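Local coordinates for protein exported gluconolactonase (Xanthomonas campestris pv. campestris, PDB 3DR2) that probably hydrolyses gluconolactone to gluconate as a calcium-binding six-bladed beta-propeller enzyme of the SMP-30 family, at residues 66-71 / 81-86; 96-101 / 109-114. One frame throughout, in Å; residues are numbered along the deposited sequence.

How the interactions relate
Interactions 1 and 2 are hairpin contacts in neighbouring antiparallel sheets of one beta-propeller. They follow in series along the chain, and their centres lie about 13 Å apart. They meet at L82. L82 CD1 packs 3.4 Å from S112 OG and 3.6 Å from H101 NE2, so a leucine of interaction 1 rests on the imidazole-hydroxyl pair of interaction 2. Interaction 1 also faces the second subunit, whereas no other chain of the assembly touches interaction 2. A calcium held by E48, N134, N191 and D242 probably marks the active site, as in SMP-30 relatives. A bound calcium, not necessarily that one, lies about 4 Å from the D83 side chain.

Interaction 1: residues 66-71 / 81-86; sequences GRRVLG and LLDATA
R67 reaches across to T85 twice. R67 O accepts from T85 N (2.9 Å), with the donor well above the carbonyl plane. R67 NE gives a nearly straight bond of 3.0 Å to T85 O, which lies in the guanidinium plane; a bend at chi3 (69°) turns NE to this oxygen. R68 is extended from CG to NE. R68 NE forms a salt bridge with D83 OD1 (2.9 Å), the carboxylate being turned 29° from the guanidinium plane. A water bridges R68 NH2 and D83 OD2. Strands 68-73 and 78-83 form a beta hairpin of the propeller, with a classic beta bulge where L81 and L82 both face V69. V69 O therefore takes two N-H groups, L81 N at 2.8 Å and L82 N at 3.1 Å. V69 N returns a bond to L82 O. The side chains of V69 and L82 lie alongside each other, CB to CB 3.7 Å. L81 CD1 packs against G71 CA. Farther out, V60 of strand 58-63 touches V69 and L81. R67 and D83 also pair with D83 and R67 of the second subunit, and R68 NH1 and NH2 bond to backbone oxygens of P156 and G159 of that subunit.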
loop_
_atom_site.group_PDB
_atom_site.type_symbol
_atom_site.label_atom_id
_atom_site.label_comp_id
_atom_site.label_asym_id
_atom_site.label_seq_id
_atom_site.Cartn_x
_atom_site.Cartn_y
_atom_site.Cartn_z
ATOM N N GLY A 66 -0.516 2.864 -2.068
ATOM C CA GLY A 66 -0.268 3.637 -0.862
ATOM C C GLY A 66 -1.259 4.777 -0.692
ATOM O O GLY A 66 -1.242 5.485 0.313
ATOM N N ARG A 67 -2.113 4.960 -1.695
ATOM C CA ARG A 67 -3.144 5.985 -1.672
ATOM C C ARG A 67 -2.641 7.404 -1.456
ATOM O O ARG A 67 -3.102 8.130 -0.574
ATOM C CB ARG A 67 -4.198 5.604 -0.629
ATOM C CG ARG A 67 -4.674 4.167 -0.823
ATOM C CD ARG A 67 -5.651 3.703 0.246
ATOM N NE ARG A 67 -6.938 4.386 0.157
ATOM C CZ ARG A 67 -8.029 4.004 0.814
ATOM N NH1 ARG A 67 -7.988 2.942 1.609
ATOM N NH2 ARG A 67 -9.162 4.685 0.672
ATOM N N ARG A 68 -1.693 7.795 -2.298
ATOM C CA ARG A 68 -1.121 9.132 -2.256
ATOM C C ARG A 68 -0.780 9.592 -3.658
ATOM O O ARG A 68 -0.566 8.776 -4.549
ATOM C CB ARG A 68 0.181 9.139 -1.451
ATOM C CG ARG A 68 0.037 9.139 0.056
ATOM C CD ARG A 68 1.422 9.070 0.679
ATOM N NE ARG A 68 1.434 9.424 2.093
ATOM C CZ ARG A 68 2.335 8.970 2.958
ATOM N NH1 ARG A 68 3.278 8.141 2.554
ATOM N NH2 ARG A 68 2.308 9.361 4.222
ATOM N N VAL A 69 -0.750 10.909 -3.840
ATOM C CA VAL A 69 -0.318 11.514 -5.091
ATOM C C VAL A 69 0.899 12.296 -4.596
ATOM O O VAL A 69 0.768 13.175 -3.737
ATOM C CB VAL A 69 -1.349 12.485 -5.683
ATOM C CG1 VAL A 69 -0.698 13.297 -6.789
ATOM C CG2 VAL A 69 -2.529 11.707 -6.256
ATOM N N LEU A 70 2.073 11.948 -5.112
ATOM C CA LEU A 70 3.334 12.565 -4.698
ATOM C C LEU A 70 3.842 13.601 -5.685
ATOM O O LEU A 70 3.451 13.607 -6.850
ATOM C CB LEU A 70 4.391 11.476 -4.530
ATOM C CG LEU A 70 3.957 10.326 -3.615
ATOM C CD1 LEU A 70 4.933 9.172 -3.722
ATOM C CD2 LEU A 70 3.864 10.838 -2.180
ATOM N N GLY A 71 4.734 14.464 -5.202
ATOM C CA GLY A 71 5.306 15.493 -6.046
ATOM C C GLY A 71 6.815 15.578 -5.884
ATOM O O GLY A 71 7.320 15.825 -4.788
ATOM N N LEU A 81 1.273 15.444 -2.164
ATOM C CA LEU A 81 0.372 16.465 -2.696
ATOM C C LEU A 81 -1.078 16.165 -2.328
ATOM O O LEU A 81 -1.841 17.074 -2.006
ATOM C CB LEU A 81 0.515 16.561 -4.221
ATOM C CG LEU A 81 1.896 16.970 -4.750
ATOM C CD1 LEU A 81 1.903 16.923 -6.281
ATOM C CD2 LEU A 81 2.236 18.372 -4.259
ATOM N N LEU A 82 -1.450 14.890 -2.392
ATOM C CA LEU A 82 -2.797 14.442 -2.037
ATOM C C LEU A 82 -2.619 13.190 -1.187
ATOM O O LEU A 82 -1.934 12.260 -1.599
ATOM C CB LEU A 82 -3.613 14.114 -3.292
ATOM C CG LEU A 82 -3.970 15.298 -4.190
ATOM C CD1 LEU A 82 -4.683 14.805 -5.435
ATOM C CD2 LEU A 82 -4.850 16.265 -3.428
ATOM N N ASP A 83 -3.232 13.168 -0.005
ATOM C CA ASP A 83 -3.090 12.035 0.903
ATOM C C ASP A 83 -4.391 11.257 1.105
ATOM O O ASP A 83 -5.487 11.798 0.922
ATOM C CB ASP A 83 -2.565 12.538 2.257
ATOM C CG ASP A 83 -1.978 11.427 3.115
ATOM O OD1 ASP A 83 -1.221 10.582 2.581
ATOM O OD2 ASP A 83 -2.258 11.413 4.332
ATOM N N ALA A 84 -4.250 9.984 1.473
ATOM C CA ALA A 84 -5.387 9.093 1.714
ATOM C C ALA A 84 -6.390 9.168 0.571
ATOM O O ALA A 84 -7.598 9.320 0.785
ATOM C CB ALA A 84 -6.060 9.456 3.037
ATOM N N THR A 85 -5.881 9.033 -0.648
ATOM C CA THR A 85 -6.707 9.116 -1.849
ATOM C C THR A 85 -7.628 7.916 -2.057
ATOM O O THR A 85 -7.453 6.859 -1.441
ATOM C CB THR A 85 -5.837 9.218 -3.090
ATOM O OG1 THR A 85 -5.222 7.947 -3.326
ATOM C CG2 THR A 85 -4.749 10.261 -2.894
ATOM N N ALA A 86 -8.615 8.101 -2.928
ATOM C CA ALA A 86 -9.544 7.038 -3.265
ATOM C C ALA A 86 -8.905 6.271 -4.425
ATOM O O ALA A 86 -9.469 6.159 -5.520
ATOM C CB ALA A 86 -10.903 7.625 -3.682
HETATM O O HOH W 1 -3.195 7.240 -5.127
HETATM O O HOH W 2 0.438 10.966 5.511
#

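Interaction 2: residues 96-101 / 109-114; sequences QQRLVH and ITRSDA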
loop_
_atom_site.group_PDB
_atom_site.type_symbol
_atom_site.label_atom_id
_atom_site.label_comp_id
_atom_site.label_asym_id
_atom_site.label_seq_id
_atom_site.Cartn_x
_atom_site.Cartn_y
_atom_site.Cartn_z
ATOM N N GLN A 96 -5.092 24.957 -17.878
ATOM C CA GLN A 96 -5.023 25.954 -16.812
ATOM C C GLN A 96 -4.061 25.548 -15.694
ATOM O O GLN A 96 -4.072 26.138 -14.615
ATOM C CB GLN A 96 -6.412 26.195 -16.212
ATOM C CG GLN A 96 -7.428 26.856 -17.146
ATOM C CD GLN A 96 -7.916 25.940 -18.255
ATOM O OE1 GLN A 96 -8.369 24.822 -18.001
ATOM N NE2 GLN A 96 -7.839 26.417 -19.492
ATOM N N GLN A 97 -3.227 24.547 -15.973
ATOM C CA GLN A 97 -2.251 24.025 -15.022
ATOM C C GLN A 97 -2.868 23.464 -13.745
ATOM O O GLN A 97 -2.289 23.566 -12.660
ATOM C CB GLN A 97 -1.194 25.081 -14.684
ATOM C CG GLN A 97 -0.157 25.312 -15.797
ATOM C CD GLN A 97 0.693 24.077 -16.106
ATOM O OE1 GLN A 97 0.650 23.536 -17.214
ATOM N NE2 GLN A 97 1.475 23.636 -15.130
ATOM N N ARG A 98 -4.053 22.876 -13.885
ATOM C CA ARG A 98 -4.737 22.237 -12.763
ATOM C C ARG A 98 -4.515 20.739 -12.936
ATOM O O ARG A 98 -4.459 20.246 -14.060
ATOM C CB ARG A 98 -6.243 22.524 -12.797
ATOM C CG ARG A 98 -6.634 23.961 -12.515
ATOM C CD ARG A 98 -8.131 24.154 -12.723
ATOM N NE ARG A 98 -8.506 23.953 -14.123
ATOM C CZ ARG A 98 -9.697 24.255 -14.628
ATOM N NH1 ARG A 98 -10.641 24.771 -13.851
ATOM N NH2 ARG A 98 -9.942 24.053 -15.918
ATOM N N LEU A 99 -4.373 20.014 -11.832
ATOM C CA LEU A 99 -4.171 18.575 -11.915
ATOM C C LEU A 99 -5.507 17.868 -12.073
ATOM O O LEU A 99 -6.467 18.192 -11.375
ATOM C CB LEU A 99 -3.493 18.044 -10.647
ATOM C CG LEU A 99 -2.130 18.604 -10.250
ATOM C CD1 LEU A 99 -1.611 17.833 -9.046
ATOM C CD2 LEU A 99 -1.159 18.491 -11.420
ATOM N N VAL A 100 -5.569 16.918 -13.003
ATOM C CA VAL A 100 -6.772 16.119 -13.207
ATOM C C VAL A 100 -6.355 14.692 -12.869
ATOM O O VAL A 100 -5.204 14.312 -13.100
ATOM C CB VAL A 100 -7.299 16.218 -14.655
ATOM C CG1 VAL A 100 -7.875 17.618 -14.893
ATOM C CG2 VAL A 100 -6.184 15.937 -15.646
ATOM N N HIS A 101 -7.286 13.908 -12.329
ATOM C CA HIS A 101 -6.976 12.550 -11.883
ATOM C C HIS A 101 -7.976 11.462 -12.246
ATOM O O HIS A 101 -9.164 11.726 -12.424
ATOM C CB HIS A 101 -6.871 12.525 -10.352
ATOM C CG HIS A 101 -6.180 13.713 -9.763
ATOM N ND1 HIS A 101 -4.807 13.815 -9.683
ATOM C CD2 HIS A 101 -6.674 14.853 -9.220
ATOM C CE1 HIS A 101 -4.486 14.964 -9.116
ATOM N NE2 HIS A 101 -5.600 15.613 -8.824
ATOM N N ILE A 109 -13.332 10.765 -12.745
ATOM C CA ILE A 109 -12.293 11.710 -13.129
ATOM C C ILE A 109 -12.497 12.894 -12.189
ATOM O O ILE A 109 -13.614 13.410 -12.072
ATOM C CB ILE A 109 -12.476 12.215 -14.574
ATOM C CG1 ILE A 109 -12.397 11.046 -15.557
ATOM C CG2 ILE A 109 -11.414 13.263 -14.896
ATOM C CD1 ILE A 109 -11.064 10.305 -15.542
ATOM N N THR A 110 -11.435 13.315 -11.507
ATOM C CA THR A 110 -11.523 14.441 -10.580
ATOM C C THR A 110 -10.466 15.489 -10.929
ATOM O O THR A 110 -9.570 15.229 -11.734
ATOM C CB THR A 110 -11.326 13.972 -9.118
ATOM O OG1 THR A 110 -9.989 13.478 -8.944
ATOM C CG2 THR A 110 -12.317 12.859 -8.783
ATOM N N ARG A 111 -10.578 16.677 -10.334
ATOM C CA ARG A 111 -9.631 17.758 -10.597
ATOM C C ARG A 111 -9.294 18.471 -9.290
ATOM O O ARG A 111 -10.188 18.865 -8.542
ATOM C CB ARG A 111 -10.241 18.746 -11.602
ATOM C CG ARG A 111 -9.317 19.870 -12.054
ATOM C CD ARG A 111 -9.956 20.658 -13.194
ATOM N NE ARG A 111 -11.206 21.280 -12.767
ATOM C CZ ARG A 111 -12.197 21.619 -13.584
ATOM N NH1 ARG A 111 -12.094 21.393 -14.888
ATOM N NH2 ARG A 111 -13.292 22.183 -13.096
ATOM N N SER A 112 -8.004 18.641 -9.019
ATOM C CA SER A 112 -7.563 19.295 -7.786
ATOM C C SER A 112 -7.456 20.810 -7.897
ATOM O O SER A 112 -7.135 21.349 -8.958
ATOM C CB SER A 112 -6.195 18.758 -7.357
ATOM O OG SER A 112 -6.221 17.366 -7.152
ATOM N N ASP A 113 -7.718 21.489 -6.781
ATOM C CA ASP A 113 -7.624 22.944 -6.714
ATOM C C ASP A 113 -6.328 23.286 -5.979
ATOM O O ASP A 113 -5.555 22.397 -5.634
ATOM C CB ASP A 113 -8.815 23.528 -5.946
ATOM C CG ASP A 113 -10.121 23.408 -6.705
ATOM O OD1 ASP A 113 -10.398 22.315 -7.244
ATOM O OD2 ASP A 113 -10.883 24.404 -6.753
ATOM N N ALA A 114 -6.096 24.571 -5.733
ATOM C CA ALA A 114 -4.892 25.007 -5.033
ATOM C C ALA A 114 -5.013 24.583 -3.577
ATOM O O ALA A 114 -4.034 24.585 -2.830
ATOM C CB ALA A 114 -4.747 26.523 -5.130
HETATM O O HOH W 3 -4.434 21.623 -9.297
#
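The guanidinium groups of R98 and R111 lie flat on one another, planes 7° apart and centres 3.8 Å apart. R98 NH1 sits over the centre of one face of R111. On the R98 face, R111 NH1 is displaced toward the rim. The H101 ring has the L99 carbonyl carbon over one face, also near the rim. At its edge stand T110 OG1 and the S112 side chain. These groups sit on or beside the beta hairpin of strands 99-103 and 108-112 in the propeller.

The arginine stack brings two like charges together. R98 NE forms a salt bridge with D94, which probably eases the repulsion; R111 also touches D94. Both arginine chains bend at chi3, with opposite sign (R98 -65°, R111 62°), and the bends accompany the near-parallel overlap of the two guanidinium planes. R111 CG packs 3.9 Å from V100 CG1.

The side chains of H101 and T110 cross at about a right angle, and T110 OG1 lies 3.6 Å from H101 CB. Outside the two segments, T110 OG1 is hydrogen-bonded to E103, and H101 ND1 to N91 of strand 88-93. On the other side of the imidazole, H101 NE2 makes a short 2.5 Å bond with S112 OG. Partners at both nitrogens would help to fix the rotation of the ring. A118 of strand 118-120 packs against H101, T110 and S112.

The backbones pair in antiparallel fashion. H101 and T110 form a hydrogen-bonded pair, with H101 N to T110 O at 2.7 Å and T110 N to H101 O at 2.9 Å. V100 and R111 form the adjoining non-hydrogen-bonded pair. S112 N then bonds to L99 O. Beyond it a water bridges the strands, accepting from L99 N and donating to S112 O at 2.7 Å.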